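Local atomic coordinates of dephospho-CoA kinase (Legionella pneumophila subsp. pneumophila, PDB entry 4TTR), a protein that catalyses the ATP-dependent phosphorylation of the 3'-hydroxyl of dephospho-CoA, the last step of coenzyme A biosynthesis. Residues Ser30-Ala33 with Glu34-Glu38; Glu195-Ala198 with Lys199-Leu203. All blocks are in the same frame, centred on the assembly; numbering follows the deposited sequence. Where two conformers were deposited one is given.

Contact 1: residues Ser30-Ala33 with Glu34-Glu38. With BU2 (1,3-butanediol), chain B.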
loop_
_atom_site.group_PDB
_atom_site.type_symbol
_atom_site.label_atom_id
_atom_site.label_comp_id
_atom_site.label_asym_id
_atom_site.label_seq_id
_atom_site.Cartn_x
_atom_site.Cartn_y
_atom_site.Cartn_z
ATOM N N SER A 30 5.904 -3.886 3.365
ATOM C CA SER A 30 6.477 -4.531 2.189
ATOM C C SER A 30 7.207 -5.805 2.605
ATOM O O SER A 30 7.301 -6.755 1.834
ATOM C CB SER A 30 7.426 -3.585 1.449
ATOM O OG SER A 30 8.710 -3.577 2.044
ATOM N N THR A 31 7.722 -5.816 3.832
ATOM C CA THR A 31 8.345 -7.011 4.388
ATOM C C THR A 31 7.271 -8.056 4.676
ATOM O O THR A 31 7.467 -9.249 4.439
ATOM C CB THR A 31 9.117 -6.696 5.676
ATOM O OG1 THR A 31 10.109 -5.699 5.403
ATOM C CG2 THR A 31 9.789 -7.949 6.225
ATOM N N VAL A 32 6.137 -7.592 5.189
ATOM C CA VAL A 32 4.990 -8.457 5.430
ATOM C C VAL A 32 4.534 -9.081 4.119
ATOM O O VAL A 32 4.237 -10.270 4.067
ATOM C CB VAL A 32 3.831 -7.680 6.094
ATOM C CG1 VAL A 32 2.531 -8.477 6.057
ATOM C CG2 VAL A 32 4.188 -7.337 7.525
ATOM N N ALA A 33 4.485 -8.277 3.061
ATOM C CA ALA A 33 4.092 -8.777 1.746
ATOM C C ALA A 33 5.047 -9.868 1.273
ATOM O O ALA A 33 4.615 -10.881 0.724
ATOM C CB ALA A 33 4.045 -7.644 0.737
ATOM N N GLU A 34 6.341 -9.665 1.498
ATOM C CA GLU A 34 7.348 -10.637 1.089
ATOM C C GLU A 34 7.169 -11.958 1.837
ATOM O O GLU A 34 7.303 -13.032 1.252
ATOM C CB GLU A 34 8.758 -10.075 1.317
ATOM C CG GLU A 34 9.895 -11.023 0.936
ATOM C CD GLU A 34 9.888 -11.415 -0.536
ATOM O OE1 GLU A 34 10.537 -12.425 -0.884
ATOM O OE2 GLU A 34 9.243 -10.716 -1.348
ATOM N N PHE A 35 6.861 -11.881 3.129
ATOM C CA PHE A 35 6.653 -13.089 3.921
ATOM C C PHE A 35 5.438 -13.860 3.404
ATOM O O PHE A 35 5.477 -15.084 3.309
ATOM C CB PHE A 35 6.490 -12.749 5.411
ATOM C CG PHE A 35 7.796 -12.493 6.131
ATOM C CD1 PHE A 35 8.897 -13.308 5.923
ATOM C CD2 PHE A 35 7.918 -11.430 7.013
ATOM C CE1 PHE A 35 10.090 -13.074 6.580
ATOM C CE2 PHE A 35 9.114 -11.188 7.674
ATOM C CZ PHE A 35 10.198 -12.010 7.456
ATOM N N PHE A 36 4.366 -13.151 3.058
ATOM C CA PHE A 36 3.204 -13.796 2.446
ATOM C C PHE A 36 3.587 -14.409 1.106
ATOM O O PHE A 36 3.158 -15.517 0.766
ATOM C CB PHE A 36 2.054 -12.802 2.262
ATOM C CG PHE A 36 1.206 -12.633 3.486
ATOM C CD1 PHE A 36 0.331 -13.633 3.875
ATOM C CD2 PHE A 36 1.295 -11.488 4.260
ATOM C CE1 PHE A 36 -0.444 -13.492 5.011
ATOM C CE2 PHE A 36 0.519 -11.341 5.395
ATOM C CZ PHE A 36 -0.352 -12.343 5.770
ATOM N N SER A 37 4.410 -13.686 0.357
ATOM C CA SER A 37 4.878 -14.151 -0.941
ATOM C C SER A 37 5.630 -15.466 -0.786
ATOM O O SER A 37 5.446 -16.405 -1.561
ATOM C CB SER A 37 5.784 -13.096 -1.586
ATOM O OG SER A 37 5.806 -13.233 -2.993
ATOM N N GLU A 38 6.472 -15.523 0.237
ATOM C CA GLU A 38 7.328 -16.675 0.458
ATOM C C GLU A 38 6.550 -17.877 0.992
ATOM O O GLU A 38 7.074 -18.988 1.027
ATOM C CB GLU A 38 8.461 -16.297 1.411
ATOM C CG GLU A 38 9.450 -15.317 0.793
ATOM C CD GLU A 38 10.411 -14.721 1.804
ATOM O OE1 GLU A 38 10.349 -15.102 2.991
ATOM O OE2 GLU A 38 11.234 -13.872 1.410
HETATM C C1 BU2 B . 8.868 -1.998 4.808
HETATM O O1 BU2 B . 10.178 -1.738 5.264
HETATM C C2 BU2 B . 8.427 -0.932 3.827
HETATM C C3 BU2 B . 7.119 -0.337 4.303
HETATM O O3 BU2 B . 7.391 0.599 5.322
HETATM C C4 BU2 B . 6.424 0.345 3.147
#
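The first turns of helix 29-38, which follows the P-loop (Walker A), hold this contact: Thr31 and Val32 lie alongside Phe35 and Phe36, each one turn further on. Methyl CG2 of Thr31 lies beside the Phe35 ring, with CE2 the closest ring atom at 3.6 Å. CG2 is anti to the backbone N of Thr31, while OG1 stays beside that N (chi1 -58°) on the ligand side, where its approach to the bound 1,3-butanediol is loose, 3.9 Å to carbon C1. Val32 repeats the pattern on the buried side. Its CG1 meets the edge of the Phe36 ring in plane, 3.6 Å from CE2. Phe36 CG stands beside its own backbone N, and this rotation brings CD2 to 3.2 Å from Val32 O. CD2 of Phe35 similarly comes to 3.4 Å from Thr31 O. Four main-chain hydrogen bonds run through the turns, from Glu34 N to Ser30 O, Phe35 N to Thr31 O, Phe36 N to Val32 O and Ser37 N to Ala33 O; the last is the shortest, 2.8 Å. At the ligand end, Ser30 also lines the butanediol pocket. Ser30 and Thr31 belong to the predicted ATP site, so the diol occupies part of the pocket probably used by the nucleotide. Leu21, Leu123 and Leu142 of the central sheet pack against the Val32, Ala33 and Phe36 side. The two branches of Thr31 thus face different surroundings: the methyl packs on the aromatic flank of the helix and the hydroxyl lies near the pocket, while the carbonyl oxygen accepts the amide hydrogen of Phe35.

Contact 2: residues Glu195-Ala198 with Lys199-Leu203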
loop_
_atom_site.group_PDB
_atom_site.type_symbol
_atom_site.label_atom_id
_atom_site.label_comp_id
_atom_site.label_asym_id
_atom_site.label_seq_id
_atom_site.Cartn_x
_atom_site.Cartn_y
_atom_site.Cartn_z
ATOM N N GLU A 195 9.681 -12.225 14.793
ATOM C CA GLU A 195 8.317 -12.220 15.312
ATOM C C GLU A 195 7.346 -11.740 14.247
ATOM O O GLU A 195 6.183 -12.133 14.239
ATOM C CB GLU A 195 8.198 -11.343 16.563
ATOM C CG GLU A 195 8.169 -12.133 17.867
ATOM C CD GLU A 195 7.037 -13.151 17.912
ATOM O OE1 GLU A 195 5.885 -12.780 17.599
ATOM O OE2 GLU A 195 7.302 -14.325 18.249
ATOM N N LEU A 196 7.824 -10.881 13.355
ATOM C CA LEU A 196 7.007 -10.424 12.242
ATOM C C LEU A 196 6.626 -11.620 11.375
ATOM O O LEU A 196 5.466 -11.785 10.998
ATOM C CB LEU A 196 7.754 -9.372 11.422
ATOM C CG LEU A 196 6.988 -8.719 10.270
ATOM C CD1 LEU A 196 5.718 -8.053 10.774
ATOM C CD2 LEU A 196 7.876 -7.704 9.553
ATOM N N LYS A 197 7.610 -12.463 11.086
ATOM C CA LYS A 197 7.388 -13.668 10.299
ATOM C C LYS A 197 6.440 -14.635 10.996
ATOM O O LYS A 197 5.596 -15.259 10.353
ATOM C CB LYS A 197 8.713 -14.367 10.023
ATOM C CG LYS A 197 8.581 -15.604 9.161
ATOM C CD LYS A 197 9.890 -16.370 9.153
ATOM C CE LYS A 197 9.779 -17.661 8.353
ATOM N NZ LYS A 197 8.927 -18.679 9.032
ATOM N N ALA A 198 6.594 -14.774 12.307
ATOM C CA ALA A 198 5.725 -15.651 13.079
ATOM C C ALA A 198 4.284 -15.166 12.992
ATOM O O ALA A 198 3.366 -15.955 12.795
ATOM C CB ALA A 198 6.182 -15.717 14.525
ATOM N N LYS A 199 4.093 -13.860 13.124
ATOM C CA LYS A 199 2.760 -13.280 13.061
ATOM C C LYS A 199 2.127 -13.468 11.681
ATOM O O LYS A 199 0.946 -13.802 11.581
ATOM C CB LYS A 199 2.817 -11.798 13.430
ATOM C CG LYS A 199 3.009 -11.571 14.919
ATOM C CD LYS A 199 2.978 -10.110 15.283
ATOM C CE LYS A 199 2.794 -9.929 16.777
ATOM N NZ LYS A 199 2.712 -8.495 17.134
ATOM N N VAL A 200 2.909 -13.261 10.626
ATOM C CA VAL A 200 2.426 -13.478 9.265
ATOM C C VAL A 200 2.004 -14.937 9.076
ATOM O O VAL A 200 0.994 -15.215 8.440
ATOM C CB VAL A 200 3.499 -13.094 8.218
ATOM C CG1 VAL A 200 3.130 -13.611 6.830
ATOM C CG2 VAL A 200 3.679 -11.585 8.179
ATOM N N ASN A 201 2.778 -15.861 9.635
ATOM C CA ASN A 201 2.440 -17.276 9.560
ATOM C C ASN A 201 1.058 -17.568 10.137
ATOM O O ASN A 201 0.266 -18.272 9.523
ATOM C CB ASN A 201 3.490 -18.118 10.286
ATOM C CG ASN A 201 4.328 -18.943 9.333
ATOM O OD1 ASN A 201 4.003 -20.094 9.040
ATOM N ND2 ASN A 201 5.409 -18.354 8.833
ATOM N N LYS A 202 0.764 -17.017 11.311
ATOM C CA LYS A 202 -0.531 -17.252 11.947
ATOM C C LYS A 202 -1.672 -16.622 11.157
ATOM O O LYS A 202 -2.764 -17.179 11.097
ATOM C CB LYS A 202 -0.532 -16.722 13.379
ATOM C CG LYS A 202 0.409 -17.474 14.301
ATOM C CD LYS A 202 0.020 -17.300 15.755
ATOM C CE LYS A 202 1.200 -17.555 16.677
ATOM N NZ LYS A 202 2.201 -16.454 16.616
ATOM N N LEU A 203 -1.420 -15.466 10.546
ATOM C CA LEU A 203 -2.423 -14.820 9.708
ATOM C C LEU A 203 -2.668 -15.669 8.468
ATOM O O LEU A 203 -3.809 -15.879 8.060
ATOM C CB LEU A 203 -1.983 -13.409 9.309
ATOM C CG LEU A 203 -1.956 -12.364 10.428
ATOM C CD1 LEU A 203 -1.238 -11.099 9.976
ATOM C CD2 LEU A 203 -3.364 -12.036 10.893
#
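The amide plane of Asn201 lies beside the Lys197 side chain, one turn on along helix 192-213 of this P-loop kinase fold, and the Glu195 and Lys199 side chains cross obliquely. ND2 of Asn201 gives a weak, long hydrogen bond to Lys197 O at 3.5 Å, and the same oxygen accepts the Asn201 backbone N at 3.0 Å, so the backbone bond of Asn201 is supplemented by a weak one from its side chain. Lys197 CG is anti to its backbone N and the chain bends only at its last torsion (chi4 -70°), leaving NZ 3.5 Å from Asn201 ND2, two donors with no hydrogen bond between them. Glu195 OE1 approaches the aliphatic part of Lys199, 4.1 Å from CG. The two charged ends are 5.4 Å apart, Glu195 OE1 to Lys199 NZ, and form no salt bridge; Lys199 runs extended and its NZ hydrogen-bonds to Ile188 O. Leu196 and Val200 form the buried side, where they pack on helix 29-38; Leu196 also meets Leu187 of strand 185-188. Val200 N is bonded to Leu196 O, and methyl CG2 of Val200 rests 3.3 Å from that same oxygen.

Contact 1 comes early in the chain, on helix 29-38 directly after strand 18-23 and the P-loop, and contact 2 near the end, on helix 192-213 after strand 185-188. Their centres are 10 Å apart, and the two helices pack directly: Val32 CG2 lies 3.7 Å from Leu196 CD1, and Val200 CG1 fits between Phe35 and Phe36. Val32, Phe35 and Phe36 thus pack with Leu196 and Val200 in a shared apolar interface, beside the parallel sheet whose central strand is 18-23 and one of whose edge strands is 185-188. In this way the C-terminal helix covers the helix that starts at the nucleotide pocket.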